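Local coordinates for peptidoglycan glycosyltransferase (Atopobium parvulum, PDB 4OVD), which belongs to the penicillin-binding proteins and combines a dimerisation domain with a penicillin-binding transpeptidase domain in one chain, at residues Asn66-Ala71 with Ile223-Gln228; Lys285-Ile290 with Thr382-Pro387; Ser315-Pro320 with Ala357-Gln362; Met340-Ser343 with Arg349-Ser352; Val421-Thr426 with Val435-Met440. All blocks are in the same frame, centred on the assembly; numbering follows the deposited sequence.

Contact 1 (Asn66-Ala71 with Ile223-Gln228); sequences NGNVLA and IDIELQ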
# COMPACT_ATOMS: atom_id res chain seq x y z
N ASN A 66 -17.23 -9.11 9.29
CA ASN A 66 -18.12 -9.40 10.42
C ASN A 66 -19.48 -9.86 9.91
O ASN A 66 -20.42 -10.07 10.68
CB ASN A 66 -18.30 -8.14 11.27
CG ASN A 66 -16.98 -7.65 11.86
OD1 ASN A 66 -16.25 -8.42 12.48
ND2 ASN A 66 -16.68 -6.36 11.68
N GLY A 67 -19.63 -10.02 8.59
CA GLY A 67 -20.90 -10.44 8.06
C GLY A 67 -21.88 -9.33 7.70
O GLY A 67 -22.97 -9.62 7.29
N ASN A 68 -21.53 -8.07 7.88
CA ASN A 68 -22.43 -7.04 7.43
C ASN A 68 -22.54 -7.11 5.88
O ASN A 68 -21.56 -7.42 5.12
CB ASN A 68 -21.93 -5.67 7.87
CG ASN A 68 -21.82 -5.55 9.38
OD1 ASN A 68 -22.83 -5.48 10.08
ND2 ASN A 68 -20.58 -5.44 9.88
N VAL A 69 -23.75 -6.85 5.40
CA VAL A 69 -24.05 -6.87 3.98
C VAL A 69 -23.58 -5.53 3.44
O VAL A 69 -23.97 -4.46 3.98
CB VAL A 69 -25.56 -7.14 3.67
CG1 VAL A 69 -25.88 -6.99 2.18
CG2 VAL A 69 -25.96 -8.53 4.15
N LEU A 70 -22.72 -5.58 2.42
CA LEU A 70 -22.19 -4.35 1.87
C LEU A 70 -22.94 -4.11 0.60
O LEU A 70 -23.29 -2.99 0.31
CB LEU A 70 -20.69 -4.45 1.64
CG LEU A 70 -19.82 -4.75 2.84
CD1 LEU A 70 -18.35 -4.75 2.44
CD2 LEU A 70 -20.06 -3.77 3.99
N ALA A 71 -23.21 -5.18 -0.14
CA ALA A 71 -23.96 -5.08 -1.37
C ALA A 71 -24.84 -6.30 -1.59
O ALA A 71 -24.43 -7.45 -1.42
CB ALA A 71 -23.02 -4.90 -2.53
N ILE A 223 -12.59 -6.69 4.55
CA ILE A 223 -12.89 -5.34 5.02
C ILE A 223 -13.71 -5.24 6.27
O ILE A 223 -14.65 -5.99 6.40
CB ILE A 223 -13.69 -4.60 3.94
CG1 ILE A 223 -12.81 -4.35 2.74
CG2 ILE A 223 -14.23 -3.27 4.44
CD1 ILE A 223 -11.68 -3.39 3.00
N ASP A 224 -13.37 -4.32 7.18
CA ASP A 224 -14.18 -4.10 8.40
C ASP A 224 -14.83 -2.78 8.08
O ASP A 224 -14.20 -1.74 7.99
CB ASP A 224 -13.37 -4.02 9.68
CG ASP A 224 -14.27 -3.79 10.92
OD1 ASP A 224 -15.04 -2.80 10.87
OD2 ASP A 224 -14.18 -4.55 11.93
N ILE A 225 -16.12 -2.83 7.85
CA ILE A 225 -16.82 -1.65 7.35
C ILE A 225 -16.75 -0.46 8.25
O ILE A 225 -16.69 0.66 7.76
CB ILE A 225 -18.27 -1.98 6.96
CG1 ILE A 225 -18.86 -0.90 6.03
CG2 ILE A 225 -19.09 -2.30 8.20
CD1 ILE A 225 -18.17 -0.84 4.70
N GLU A 226 -16.77 -0.67 9.55
CA GLU A 226 -16.66 0.47 10.47
C GLU A 226 -15.24 1.10 10.40
O GLU A 226 -15.06 2.31 10.50
CB GLU A 226 -16.99 0.04 11.91
CG GLU A 226 -17.67 1.15 12.68
CD GLU A 226 -19.03 1.53 12.09
OE1 GLU A 226 -19.75 0.66 11.53
OE2 GLU A 226 -19.40 2.72 12.20
N LEU A 227 -14.23 0.27 10.18
CA LEU A 227 -12.87 0.77 10.04
C LEU A 227 -12.71 1.47 8.69
O LEU A 227 -11.94 2.40 8.51
CB LEU A 227 -11.88 -0.37 10.17
CG LEU A 227 -10.47 0.16 10.29
CD1 LEU A 227 -10.40 1.14 11.47
CD2 LEU A 227 -9.54 -1.03 10.46
N GLN A 228 -13.50 1.06 7.73
CA GLN A 228 -13.45 1.66 6.42
C GLN A 228 -13.98 3.06 6.52
O GLN A 228 -13.45 3.97 5.94
CB GLN A 228 -14.26 0.82 5.42
CG GLN A 228 -14.30 1.39 4.04
CD GLN A 228 -12.96 1.40 3.39
OE1 GLN A 228 -12.08 0.57 3.72
NE2 GLN A 228 -12.78 2.32 2.45
O HOH W 1 -13.61 -6.93 12.97

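Contact 2 (Lys285-Ile290 with Thr382-Pro387); sequences KLVSSI and TGIDFP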
# COMPACT_ATOMS: atom_id res chain seq x y z
N LYS A 285 -5.94 4.79 -5.66
CA LYS A 285 -4.64 5.30 -6.08
C LYS A 285 -3.49 4.39 -5.69
O LYS A 285 -2.54 4.26 -6.44
CB LYS A 285 -4.44 6.72 -5.57
CG LYS A 285 -5.36 7.72 -6.25
CD LYS A 285 -5.10 9.13 -5.75
CE LYS A 285 -5.83 10.12 -6.67
NZ LYS A 285 -5.78 11.46 -6.07
N LEU A 286 -3.55 3.79 -4.50
CA LEU A 286 -2.50 2.83 -4.08
C LEU A 286 -2.12 1.76 -5.04
O LEU A 286 -1.07 1.14 -4.93
CB LEU A 286 -3.00 2.04 -2.87
CG LEU A 286 -3.13 2.90 -1.65
CD1 LEU A 286 -3.92 2.20 -0.60
CD2 LEU A 286 -1.73 3.20 -1.15
N VAL A 287 -3.09 1.37 -5.82
CA VAL A 287 -2.99 0.32 -6.84
C VAL A 287 -2.70 0.77 -8.22
O VAL A 287 -1.88 0.18 -9.00
CB VAL A 287 -4.38 -0.40 -6.85
CG1 VAL A 287 -4.45 -1.45 -7.90
CG2 VAL A 287 -4.63 -1.05 -5.49
N SER A 288 -3.42 1.79 -8.63
CA SER A 288 -3.30 2.24 -9.98
C SER A 288 -2.51 3.49 -10.22
O SER A 288 -2.34 3.82 -11.34
CB SER A 288 -4.72 2.36 -10.56
OG SER A 288 -5.42 3.25 -9.73
N SER A 289 -2.09 4.26 -9.23
CA SER A 289 -1.23 5.41 -9.58
C SER A 289 0.20 5.09 -9.15
O SER A 289 0.43 4.29 -8.22
CB SER A 289 -1.72 6.68 -8.84
OG SER A 289 -3.06 6.90 -9.18
N ILE A 290 1.16 5.69 -9.82
CA ILE A 290 2.58 5.45 -9.54
C ILE A 290 3.22 6.75 -9.14
O ILE A 290 2.78 7.84 -9.55
CB ILE A 290 3.35 4.84 -10.69
CG1 ILE A 290 3.44 5.78 -11.88
CG2 ILE A 290 2.70 3.49 -11.13
CD1 ILE A 290 4.26 5.12 -13.02
N THR A 382 1.43 -6.93 -7.54
CA THR A 382 1.37 -7.60 -6.32
C THR A 382 0.42 -8.76 -6.31
O THR A 382 0.51 -9.56 -5.46
CB THR A 382 0.88 -6.62 -5.24
OG1 THR A 382 -0.42 -6.12 -5.56
CG2 THR A 382 1.86 -5.48 -5.14
N GLY A 383 -0.51 -8.80 -7.23
CA GLY A 383 -1.50 -9.87 -7.23
C GLY A 383 -2.76 -9.43 -6.51
O GLY A 383 -3.63 -10.22 -6.34
N ILE A 384 -2.83 -8.19 -6.04
CA ILE A 384 -4.04 -7.70 -5.32
C ILE A 384 -5.29 -7.89 -6.19
O ILE A 384 -5.25 -7.79 -7.44
CB ILE A 384 -3.89 -6.22 -4.87
CG1 ILE A 384 -5.11 -5.74 -4.08
CG2 ILE A 384 -3.66 -5.31 -6.09
CD1 ILE A 384 -4.86 -4.50 -3.31
N ASP A 385 -6.43 -8.18 -5.54
CA ASP A 385 -7.63 -8.42 -6.31
C ASP A 385 -8.44 -7.14 -6.45
O ASP A 385 -9.52 -6.99 -5.88
CB ASP A 385 -8.45 -9.58 -5.71
CG ASP A 385 -8.75 -9.37 -4.24
OD1 ASP A 385 -7.99 -8.63 -3.53
OD2 ASP A 385 -9.71 -10.01 -3.74
N PHE A 386 -7.93 -6.25 -7.29
CA PHE A 386 -8.55 -4.96 -7.53
C PHE A 386 -8.13 -4.50 -8.91
O PHE A 386 -6.98 -4.67 -9.30
CB PHE A 386 -8.13 -3.94 -6.45
CG PHE A 386 -9.03 -2.81 -6.36
CD1 PHE A 386 -10.24 -2.96 -5.69
CD2 PHE A 386 -8.78 -1.63 -7.02
CE1 PHE A 386 -11.18 -1.94 -5.68
CE2 PHE A 386 -9.70 -0.59 -6.97
CZ PHE A 386 -10.90 -0.75 -6.30
N PRO A 387 -9.04 -3.88 -9.65
CA PRO A 387 -8.67 -3.55 -11.04
C PRO A 387 -7.65 -2.45 -11.24
O PRO A 387 -7.51 -1.64 -10.39
CB PRO A 387 -9.99 -3.12 -11.67
CG PRO A 387 -11.05 -3.38 -10.63
CD PRO A 387 -10.43 -3.53 -9.31
O HOH W 2 -7.51 1.15 -9.09

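Contact 3 (Ser315-Pro320 with Ala357-Gln362); sequences STFNIP and AFLETQ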
# COMPACT_ATOMS: atom_id res chain seq x y z
N SER A 315 26.56 -1.40 12.05
CA SER A 315 27.68 -1.10 11.15
C SER A 315 27.78 0.38 10.94
O SER A 315 26.83 1.01 10.47
CB SER A 315 27.56 -1.83 9.81
OG SER A 315 27.38 -3.20 10.06
N THR A 316 28.99 0.91 11.20
CA THR A 316 29.24 2.32 11.16
C THR A 316 30.18 2.80 10.11
O THR A 316 31.27 2.29 10.00
CB THR A 316 29.69 2.76 12.56
OG1 THR A 316 28.66 2.38 13.47
CG2 THR A 316 29.93 4.27 12.67
N PHE A 317 29.73 3.81 9.34
CA PHE A 317 30.48 4.39 8.19
C PHE A 317 30.59 5.89 8.26
O PHE A 317 29.76 6.58 8.88
CB PHE A 317 29.78 4.03 6.90
CG PHE A 317 29.58 2.55 6.74
CD1 PHE A 317 30.55 1.76 6.16
CD2 PHE A 317 28.42 1.95 7.18
CE1 PHE A 317 30.38 0.41 6.03
CE2 PHE A 317 28.26 0.58 7.10
CZ PHE A 317 29.23 -0.18 6.49
N ASN A 318 31.67 6.39 7.69
CA ASN A 318 31.91 7.83 7.68
C ASN A 318 31.13 8.39 6.47
O ASN A 318 31.48 8.18 5.32
CB ASN A 318 33.41 8.13 7.62
CG ASN A 318 33.71 9.58 7.92
OD1 ASN A 318 33.47 10.08 9.03
ND2 ASN A 318 34.23 10.27 6.95
N ILE A 319 30.03 9.06 6.74
CA ILE A 319 29.17 9.52 5.64
C ILE A 319 29.43 11.01 5.30
O ILE A 319 29.22 11.88 6.17
CB ILE A 319 27.71 9.22 6.00
CG1 ILE A 319 27.47 7.68 6.25
CG2 ILE A 319 26.73 9.68 4.92
CD1 ILE A 319 27.74 6.79 5.08
N PRO A 320 29.85 11.30 4.04
CA PRO A 320 30.07 12.71 3.69
C PRO A 320 28.81 13.53 3.64
O PRO A 320 27.71 12.99 3.74
CB PRO A 320 30.76 12.65 2.31
CG PRO A 320 30.29 11.36 1.73
CD PRO A 320 30.04 10.42 2.87
N ALA A 357 22.83 5.90 -0.48
CA ALA A 357 23.55 5.80 -1.78
C ALA A 357 24.93 5.23 -1.53
O ALA A 357 25.49 4.56 -2.38
CB ALA A 357 23.68 7.15 -2.43
N PHE A 358 25.54 5.59 -0.42
CA PHE A 358 26.83 5.06 -0.08
C PHE A 358 26.73 3.55 0.10
O PHE A 358 27.53 2.75 -0.47
CB PHE A 358 27.33 5.69 1.21
CG PHE A 358 28.54 5.03 1.76
CD1 PHE A 358 28.42 3.96 2.63
CD2 PHE A 358 29.82 5.52 1.47
CE1 PHE A 358 29.53 3.32 3.15
CE2 PHE A 358 30.93 4.88 2.00
CZ PHE A 358 30.78 3.76 2.83
N LEU A 359 25.69 3.13 0.81
CA LEU A 359 25.55 1.68 1.07
C LEU A 359 25.40 0.93 -0.22
O LEU A 359 26.08 -0.07 -0.46
CB LEU A 359 24.37 1.40 1.98
CG LEU A 359 24.49 1.84 3.44
CD1 LEU A 359 23.19 1.48 4.12
CD2 LEU A 359 25.67 1.16 4.12
N GLU A 360 24.54 1.41 -1.09
CA GLU A 360 24.32 0.70 -2.36
C GLU A 360 25.52 0.75 -3.23
O GLU A 360 25.79 -0.22 -3.91
CB GLU A 360 23.13 1.28 -3.13
CG GLU A 360 22.60 0.46 -4.31
CD GLU A 360 23.48 0.47 -5.54
OE1 GLU A 360 24.18 1.48 -5.75
OE2 GLU A 360 23.39 -0.51 -6.33
N THR A 361 26.20 1.88 -3.29
CA THR A 361 27.30 1.95 -4.24
C THR A 361 28.58 1.29 -3.75
O THR A 361 29.26 0.70 -4.52
CB THR A 361 27.64 3.39 -4.69
OG1 THR A 361 27.98 4.15 -3.55
CG2 THR A 361 26.45 4.08 -5.41
N GLN A 362 28.90 1.38 -2.46
CA GLN A 362 30.14 0.82 -1.95
C GLN A 362 30.02 -0.58 -1.40
O GLN A 362 31.00 -1.29 -1.33
CB GLN A 362 30.64 1.70 -0.81
CG GLN A 362 30.86 3.14 -1.24
CD GLN A 362 31.97 3.27 -2.29
OE1 GLN A 362 31.79 3.88 -3.34
NE2 GLN A 362 33.06 2.60 -2.03

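Contact 4 (Met340-Ser343 with Arg349-Ser352); sequences MDMS and RRSS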
# COMPACT_ATOMS: atom_id res chain seq x y z
N MSE A 340 29.79 12.51 8.99
CA MSE A 340 29.40 12.07 10.27
C MSE A 340 29.51 10.56 10.21
O MSE A 340 29.24 9.94 9.19
CB MSE A 340 27.95 12.54 10.52
CG MSE A 340 27.29 11.99 11.78
SE MSE A 340 25.37 12.48 11.90
CE MSE A 340 24.95 11.21 13.38
N ASP A 341 29.94 9.99 11.32
CA ASP A 341 30.01 8.55 11.47
C ASP A 341 28.59 8.14 11.79
O ASP A 341 28.02 8.63 12.77
CB ASP A 341 30.96 8.26 12.62
CG ASP A 341 32.38 8.56 12.23
OD1 ASP A 341 32.75 8.09 11.12
OD2 ASP A 341 33.08 9.28 12.98
N MSE A 342 27.98 7.32 10.97
CA MSE A 342 26.59 6.92 11.20
C MSE A 342 26.45 5.46 11.06
O MSE A 342 27.08 4.87 10.16
CB MSE A 342 25.65 7.48 10.08
CG MSE A 342 25.63 8.95 9.85
SE MSE A 342 24.31 9.20 8.40
CE MSE A 342 24.70 11.10 8.04
N SER A 343 25.78 4.81 12.00
CA SER A 343 25.48 3.37 11.87
C SER A 343 24.35 3.29 10.80
O SER A 343 23.72 4.31 10.48
CB SER A 343 25.00 2.82 13.17
OG SER A 343 23.78 3.47 13.56
N ARG A 349 17.24 6.22 10.91
CA ARG A 349 16.62 7.06 11.91
C ARG A 349 16.41 8.47 11.36
O ARG A 349 15.34 8.97 11.35
CB ARG A 349 17.48 7.10 13.13
CG ARG A 349 16.88 7.85 14.29
CD ARG A 349 17.90 8.12 15.37
NE ARG A 349 18.87 9.09 14.98
CZ ARG A 349 18.67 10.39 14.98
NH1 ARG A 349 17.51 10.91 15.37
NH2 ARG A 349 19.62 11.18 14.59
N ARG A 350 17.48 9.06 10.86
CA ARG A 350 17.44 10.37 10.25
C ARG A 350 17.11 10.42 8.74
O ARG A 350 16.99 11.47 8.18
CB ARG A 350 18.75 11.06 10.52
CG ARG A 350 19.88 10.60 9.68
CD ARG A 350 21.07 11.54 9.80
NE ARG A 350 21.48 11.75 11.17
CZ ARG A 350 21.83 12.92 11.67
NH1 ARG A 350 21.82 13.99 10.91
NH2 ARG A 350 22.19 13.01 12.92
N SER A 351 16.95 9.28 8.12
CA SER A 351 16.67 9.20 6.72
C SER A 351 17.72 9.88 5.89
O SER A 351 17.45 10.81 5.18
CB SER A 351 15.29 9.73 6.40
OG SER A 351 14.85 9.12 5.25
N SER A 352 18.92 9.40 5.98
CA SER A 352 20.03 9.97 5.14
C SER A 352 20.07 9.37 3.72
O SER A 352 20.36 8.17 3.52
CB SER A 352 21.34 9.62 5.82
OG SER A 352 22.51 9.90 5.04

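Contact 5 (Val421-Thr426 with Val435-Met440); sequences VIRAYT and VTPHFM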
# COMPACT_ATOMS: atom_id res chain seq x y z
N VAL A 421 5.15 -1.10 -2.23
CA VAL A 421 5.94 -0.79 -1.05
C VAL A 421 5.33 -1.49 0.12
O VAL A 421 6.03 -2.12 0.93
CB VAL A 421 6.00 0.71 -0.78
CG1 VAL A 421 6.79 0.98 0.48
CG2 VAL A 421 6.63 1.43 -1.99
N ILE A 422 4.01 -1.40 0.23
CA ILE A 422 3.29 -2.04 1.30
C ILE A 422 3.57 -3.51 1.26
O ILE A 422 3.91 -4.12 2.27
CB ILE A 422 1.79 -1.75 1.15
CG1 ILE A 422 1.51 -0.24 1.37
CG2 ILE A 422 0.99 -2.58 2.09
CD1 ILE A 422 0.11 0.16 1.10
N ARG A 423 3.51 -4.10 0.09
CA ARG A 423 3.73 -5.51 -0.03
C ARG A 423 5.15 -5.85 0.44
O ARG A 423 5.38 -6.83 1.15
CB ARG A 423 3.48 -5.99 -1.44
CG ARG A 423 3.67 -7.47 -1.58
CD ARG A 423 3.55 -7.95 -3.00
NE ARG A 423 3.72 -9.41 -3.00
CZ ARG A 423 4.20 -10.11 -4.02
NH1 ARG A 423 4.66 -9.50 -5.12
NH2 ARG A 423 4.29 -11.42 -3.91
N ALA A 424 6.13 -5.06 0.04
CA ALA A 424 7.49 -5.33 0.47
C ALA A 424 7.61 -5.29 1.99
O ALA A 424 8.23 -6.20 2.56
CB ALA A 424 8.45 -4.33 -0.15
N TYR A 425 6.98 -4.28 2.64
CA TYR A 425 7.05 -4.18 4.08
C TYR A 425 6.50 -5.42 4.78
O TYR A 425 6.97 -5.78 5.88
CB TYR A 425 6.31 -2.93 4.55
CG TYR A 425 7.15 -1.66 4.51
CD1 TYR A 425 7.84 -1.27 3.40
CD2 TYR A 425 7.23 -0.86 5.62
CE1 TYR A 425 8.56 -0.04 3.36
CE2 TYR A 425 7.97 0.31 5.63
CZ TYR A 425 8.63 0.74 4.50
OH TYR A 425 9.40 1.89 4.60
N THR A 426 5.53 -6.09 4.15
CA THR A 426 4.99 -7.28 4.78
C THR A 426 6.12 -8.29 5.08
O THR A 426 6.04 -8.91 6.09
CB THR A 426 3.80 -7.98 4.08
OG1 THR A 426 4.19 -8.55 2.82
CG2 THR A 426 2.67 -7.02 3.92
N VAL A 435 3.44 -11.30 1.61
CA VAL A 435 2.13 -11.83 1.32
C VAL A 435 1.49 -11.05 0.22
O VAL A 435 2.02 -10.06 -0.18
CB VAL A 435 1.23 -11.80 2.57
CG1 VAL A 435 1.87 -12.58 3.73
CG2 VAL A 435 0.93 -10.39 3.00
N THR A 436 0.34 -11.49 -0.25
CA THR A 436 -0.35 -10.85 -1.32
C THR A 436 -1.46 -10.04 -0.69
O THR A 436 -2.30 -10.64 -0.07
CB THR A 436 -1.04 -11.86 -2.23
OG1 THR A 436 -0.06 -12.68 -2.87
CG2 THR A 436 -1.84 -11.11 -3.27
N PRO A 437 -1.45 -8.70 -0.81
CA PRO A 437 -2.57 -7.93 -0.21
C PRO A 437 -3.87 -8.28 -0.98
O PRO A 437 -3.83 -8.48 -2.17
CB PRO A 437 -2.15 -6.45 -0.33
CG PRO A 437 -0.72 -6.48 -0.75
CD PRO A 437 -0.47 -7.81 -1.45
N HIS A 438 -5.00 -8.35 -0.32
CA HIS A 438 -6.19 -8.77 -1.00
C HIS A 438 -7.42 -8.54 -0.19
O HIS A 438 -7.36 -8.39 0.97
CB HIS A 438 -6.10 -10.23 -1.37
CG HIS A 438 -6.03 -11.14 -0.20
ND1 HIS A 438 -4.84 -11.56 0.34
CD2 HIS A 438 -6.99 -11.71 0.54
CE1 HIS A 438 -5.08 -12.34 1.37
NE2 HIS A 438 -6.38 -12.45 1.50
N PHE A 439 -8.55 -8.52 -0.87
CA PHE A 439 -9.81 -8.19 -0.27
C PHE A 439 -10.71 -9.38 -0.05
O PHE A 439 -11.45 -9.41 0.88
CB PHE A 439 -10.56 -7.20 -1.13
CG PHE A 439 -9.90 -5.87 -1.25
CD1 PHE A 439 -10.00 -4.97 -0.24
CD2 PHE A 439 -9.19 -5.53 -2.37
CE1 PHE A 439 -9.41 -3.76 -0.34
CE2 PHE A 439 -8.60 -4.31 -2.48
CZ PHE A 439 -8.71 -3.42 -1.46
N MSE A 440 -10.68 -10.34 -0.95
CA MSE A 440 -11.58 -11.46 -0.88
C MSE A 440 -11.05 -12.57 -0.05
O MSE A 440 -10.00 -13.10 -0.32
CB MSE A 440 -11.89 -12.07 -2.22
CG MSE A 440 -12.84 -13.24 -2.06
SE MSE A 440 -13.42 -13.80 -3.84

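Contact 1 (Asn66-Ala71 with Ile223-Gln228)
N66 and D224 are joined twice, once directly and once through a water, although their flat ends stand almost perpendicular, with amide and carboxylate planes 82° apart. ND2 of N66 gives a weak hydrogen bond of 3.1 Å to OD2 of D224. Water 1 donates to that same OD2 at 2.7 Å and to OD1 of N66 at 3.1 Å, so the carboxylate oxygen receives two donors. The other oxygen of D224 works in a different direction: OD1 accepts from L227 N at 3.2 Å, a donor lying above the carboxylate plane, and more weakly from E226 N. OD1 also forms a salt bridge with R556 of helix 542-556, which would probably favour the charged form of the acid. The rest is van der Waals packing. The apolar pair is L70 and I225, CD2 on CD1 at 3.6 Å, as the two side chains run past each other in opposite senses; the polar amide of N68 lies beside a methyl, ND2 3.9 Å from CG2 of I225. L70 and A71 both face I62 in a classic beta bulge, where the strand turns its corner; across from it starts helix 225-242, with D224 as its N-cap.

Contact 2 (Lys285-Ile290 with Thr382-Pro387)
OG of S288 is gripped by two groups: L284 O, in a hydrogen bond within its own part of the chain, and water 2 at 3.0 Å. The water carries the link across by donating to P387 O over 3.1 Å, and it also lies at the edge of the F386 ring, in its plane. The direct contact is made by the two methyls of V287. CG2 meets CD1 of I384 tip to tip at 4.1 Å, a loose apolar touch. CG1, set anti to the backbone N (chi1 177°), points instead at the other end of the loop, 3.9 Å from P387 O and 4.4 Å from CD2 at the edge of the F386 ring. CD of P387 stands 3.3 Å above one face of that ring, toward its rim. The loop is shaped from within by an ST turn, in which T382 OG1 accepts from I384 N at 3.2 Å, and by an inverse gamma turn centred on D385. Around the contact, V287 is backbone-bonded to A390, L286 packs on F418 of helix 418-429 and on M251 of strand 248-253, and on the loop side P387 touches Y179 of helix 176-180.

Contact 3 (Ser315-Pro320 with Ala357-Gln362)
Two phenylalanines, F317 and F358, form the aromatic part of the interface, an oblique pair with ring centroids 5.4 Å apart and planes inclined at 52°. The closest atoms are CD1 of F317 and CE1 of F358, at 3.5 Å, and the two side chains cross at about a right angle. A CH-pi contact comes next: CD1 of I319 stands over one face of the F358 ring, 4.1 Å from its centroid and 26° off the normal. CG of Q362, from the following turn of the helix, lies over the rim of the opposite face. These contacts lay helix 353-364 across one strand of a two-stranded antiparallel sheet, with 107° between the directions of segments 316-319 and 357-362 and 10.5 Å between their axes. Leucine-aromatic packing adds less: CD2 of L359 lies 4.0 Å from CE2 of F317, while M347 of helix 344-350 touches F317, I319 and L359 alike. Within the helix, A357 O accepts hydrogen bonds from T361 OG1 at 2.8 Å and from T361 N at 2.9 Å, the two donors arriving from opposite faces of the carbonyl plane.

Contact 4 (Met340-Ser343 with Arg349-Ser352)
The guanidinium of R350 carries the selenium of M340 on one face, SE standing 3.4 Å above its plane and displaced toward the rim at NH2. The methyl CE of M340 comes as near, 3.3 Å from R350 NH2. That same NH2 lies at the edge of the R349 guanidinium, in its plane; the two arginines are gathered round the carboxylate of E346, which forms salt bridges with NE of each. M340 and R350 approach from opposite directions, the selenomethionine fully extended and the arginine folded about its CG-CD bond (chi3 54°), a bend that brings its flat end round to the selenium. M342, the second selenomethionine, crosses the R350 chain at about a right angle, with CE 4.1 Å from CD. Its selenium also lies 3.9 Å from OG of S352. The polar bonds of that hydroxyl lie elsewhere, with D332 OD2 and with the backbone N of G355. Strand 340-343 thus packs on the end of the helix that immediately follows it, 344-350. S351, with positive phi, closes this helix as the C-prime residue of a Schellman motif, a C-cap followed directly by S352, the N-cap that starts helix 353-364.

Contact 5 (Val421-Thr426 with Val435-Met440)
T426 and R423, one turn apart on helix 418-429, hold the N-H and the C=O of the same residue, V435, so that inside the penicillin-binding transpeptidase domain helix side chains accept from and donate to the backbone of the segment that follows. The loop leads from strand 433-434 to strand 440-443. T426 turns OG1 into the place between backbone N and carbonyl carbon (chi1 67°), where it bridges the helix and the loop. The hydroxyl donates to R423 O at 2.7 Å, in the carbonyl plane and on a lone pair, and accepts from V435 N at 3.1 Å along a nearly straight path (165°). With its proton committed to the helix, OG1 is well placed to receive the loop amide. The side chains of T426 and V435 meet at a slant, CG2 of V435 lying 3.7 Å from OG1 and 3.9 Å from CB of T426. R423 runs extended from CG to NE alongside the loop and presents the edge of its guanidinium to V435 O, which lies in the guanidinium plane; the bond from NE is weak, at 3.4 Å, and CG of R423 is equally near V435 O. Farther along, the ring of P437 lies across the arginine chain at about a right angle, with CD 4.2 Å from CG of R423. M253 of strand 248-253 touches T426, V435 and P437, so this part of the helix and loop lies against the five-stranded antiparallel sheet. Beyond it, H438 stacks on W450, while ND1 of H438 donates to T436 O at 2.7 Å, close to the imidazole plane but tilted 24° from the carbonyl plane.

How the contacts relate
From the N terminus, contact 1 closes first, joining the strand 69-74 corner to the start of helix 225-242 before any other contact opens. Contact 2 then spans 285-290 to 382-387 and encloses contact 3, which in turn encloses contact 4; contact 5 follows in series as a short loop. Contacts 3 and 4 share a two-stranded sheet through backbone bonds between 316-319 and 340-343, and their helices follow each other. Contacts 2 and 5 meet where D385 probably accepts from the backbone N atoms of F439 and M440. I223 packs on F439, linking contacts 1 and 5, whereas contacts 1 and 3 lie on opposite sides of the chain's centre, about 47 Å between their centres.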